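PDB 7D2W: PRESAN domain-containing protein, which is of unknown function but, as a PHISTa-like protein with a signal sequence and a helical PRESAN domain, may bind other proteins. Local coordinates for residues Y67-W72 and N137-L142. Residues are numbered along the deposited sequence; the frame is centred on the assembly and turned at random.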
# COMPACT_ATOMS: atom_id res chain seq x y z
N TYR A 67 21.93 -15.64 12.40
CA TYR A 67 20.90 -14.79 12.97
C TYR A 67 20.21 -14.01 11.87
O TYR A 67 18.97 -13.97 11.79
CB TYR A 67 21.55 -13.85 13.99
CG TYR A 67 20.62 -13.18 14.99
CD1 TYR A 67 19.28 -12.97 14.71
CD2 TYR A 67 21.11 -12.73 16.20
CE1 TYR A 67 18.45 -12.33 15.61
CE2 TYR A 67 20.30 -12.09 17.11
CZ TYR A 67 18.97 -11.89 16.82
OH TYR A 67 18.16 -11.24 17.72
N LEU A 68 20.99 -13.39 10.99
CA LEU A 68 20.42 -12.63 9.89
C LEU A 68 19.53 -13.50 9.00
O LEU A 68 18.48 -13.04 8.53
CB LEU A 68 21.54 -11.98 9.07
CG LEU A 68 22.18 -10.81 9.83
CD1 LEU A 68 23.33 -10.22 9.03
CD2 LEU A 68 21.13 -9.74 10.15
N LEU A 69 19.93 -14.76 8.76
CA LEU A 69 19.11 -15.62 7.92
C LEU A 69 17.81 -15.99 8.62
O LEU A 69 16.76 -16.12 7.97
CB LEU A 69 19.88 -16.88 7.53
CG LEU A 69 21.15 -16.61 6.71
CD1 LEU A 69 22.07 -17.82 6.60
CD2 LEU A 69 20.76 -16.09 5.34
N ASN A 70 17.86 -16.18 9.94
CA ASN A 70 16.67 -16.43 10.74
C ASN A 70 15.69 -15.26 10.62
O ASN A 70 14.49 -15.47 10.42
CB ASN A 70 17.09 -16.65 12.19
CG ASN A 70 15.95 -17.09 13.08
OD1 ASN A 70 15.16 -16.27 13.55
ND2 ASN A 70 15.88 -18.39 13.35
N ILE A 71 16.19 -14.04 10.75
CA ILE A 71 15.35 -12.85 10.58
C ILE A 71 14.69 -12.84 9.21
O ILE A 71 13.49 -12.56 9.08
CB ILE A 71 16.18 -11.58 10.82
CG1 ILE A 71 16.45 -11.39 12.32
CG2 ILE A 71 15.50 -10.36 10.23
CD1 ILE A 71 17.70 -10.58 12.60
N TRP A 72 15.46 -13.15 8.15
CA TRP A 72 14.88 -13.18 6.81
C TRP A 72 13.77 -14.23 6.67
O TRP A 72 12.78 -14.01 5.97
CB TRP A 72 15.99 -13.43 5.79
CG TRP A 72 15.59 -13.21 4.35
CD1 TRP A 72 15.50 -14.17 3.38
CD2 TRP A 72 15.24 -11.96 3.73
NE1 TRP A 72 15.11 -13.58 2.19
CE2 TRP A 72 14.95 -12.24 2.38
CE3 TRP A 72 15.16 -10.64 4.18
CZ2 TRP A 72 14.58 -11.25 1.47
CZ3 TRP A 72 14.78 -9.65 3.28
CH2 TRP A 72 14.51 -9.96 1.94
N ASN A 137 17.70 -12.31 -3.36
CA ASN A 137 18.99 -12.10 -4.01
C ASN A 137 19.61 -10.79 -3.55
O ASN A 137 20.82 -10.73 -3.28
CB ASN A 137 18.82 -12.10 -5.53
CG ASN A 137 18.51 -13.47 -6.07
OD1 ASN A 137 18.75 -14.48 -5.40
ND2 ASN A 137 17.96 -13.52 -7.28
N ARG A 138 18.81 -9.71 -3.49
CA ARG A 138 19.32 -8.45 -2.97
C ARG A 138 19.77 -8.59 -1.52
O ARG A 138 20.74 -7.95 -1.10
CB ARG A 138 18.26 -7.36 -3.11
CG ARG A 138 18.05 -6.87 -4.57
CD ARG A 138 16.73 -6.13 -4.77
NE ARG A 138 16.53 -5.04 -3.81
CZ ARG A 138 15.34 -4.65 -3.34
NH1 ARG A 138 14.21 -5.23 -3.76
NH2 ARG A 138 15.28 -3.67 -2.46
N PHE A 139 19.10 -9.45 -0.74
CA PHE A 139 19.49 -9.66 0.65
C PHE A 139 20.86 -10.32 0.75
O PHE A 139 21.72 -9.88 1.52
CB PHE A 139 18.42 -10.50 1.36
CG PHE A 139 18.72 -10.77 2.80
CD1 PHE A 139 18.80 -9.74 3.72
CD2 PHE A 139 18.88 -12.07 3.25
CE1 PHE A 139 19.06 -9.99 5.05
CE2 PHE A 139 19.14 -12.34 4.58
CZ PHE A 139 19.22 -11.29 5.48
N TYR A 140 21.08 -11.39 -0.01
CA TYR A 140 22.37 -12.08 0.05
C TYR A 140 23.51 -11.18 -0.43
O TYR A 140 24.62 -11.23 0.11
CB TYR A 140 22.31 -13.37 -0.76
CG TYR A 140 21.79 -14.53 0.06
CD1 TYR A 140 22.65 -15.28 0.86
CD2 TYR A 140 20.45 -14.87 0.03
CE1 TYR A 140 22.17 -16.34 1.61
CE2 TYR A 140 19.96 -15.93 0.78
CZ TYR A 140 20.83 -16.66 1.56
OH TYR A 140 20.34 -17.72 2.30
N ASN A 141 23.25 -10.33 -1.42
CA ASN A 141 24.28 -9.41 -1.87
C ASN A 141 24.64 -8.41 -0.78
O ASN A 141 25.81 -8.10 -0.56
CB ASN A 141 23.84 -8.71 -3.15
CG ASN A 141 23.77 -9.66 -4.34
OD1 ASN A 141 23.98 -10.87 -4.19
ND2 ASN A 141 23.49 -9.13 -5.52
N LEU A 142 23.63 -7.90 -0.06
CA LEU A 142 23.89 -7.03 1.08
C LEU A 142 24.74 -7.73 2.13
O LEU A 142 25.71 -7.15 2.65
CB LEU A 142 22.57 -6.59 1.70
CG LEU A 142 22.46 -5.15 2.19
CD1 LEU A 142 22.94 -4.19 1.12
CD2 LEU A 142 21.01 -4.89 2.51
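Trp72 and Phe139 meet between two nearly antiparallel helix segments, 67-72 and 137-142, whose axes run at 162° and come no closer than 11.9 Å. At such a spacing two large aromatic groups can lie one on the other, and this pair illustrates how a bundle fills it. In both residues the CB points at the other helix, and the two side chains run antiparallel alongside one another. Both have CG anti to the backbone N (chi1 180° in Phe139), which sends each ring across to the other helix. The phenyl ring forms an offset stack on the five-membered ring of the indole, with centroids 4.3 Å apart and planes only 6° from parallel. Phe139 CB adds a CH-pi contact over the six-membered ring of Trp72, 3.9 Å from its centroid. The far edge of the phenyl ring is met near its plane by Leu68 O, 3.6 Å from Phe139 CZ, and by Leu69 CD2. Leu69 CD2 also lies 3.5 Å from Tyr140 OH, oblique to the phenol ring. No hydrogen bond joins the segments; the indole NE1 instead bonds to Thr136 OG1, fastening the ring to helix 117-144. In the four-helix bundle, this buried layer ties helix 65-93 to helix 117-144, with Phe155 of helix 149-181 packing against Phe139 and Ile71 reaching both Ile156 and helix 49-58.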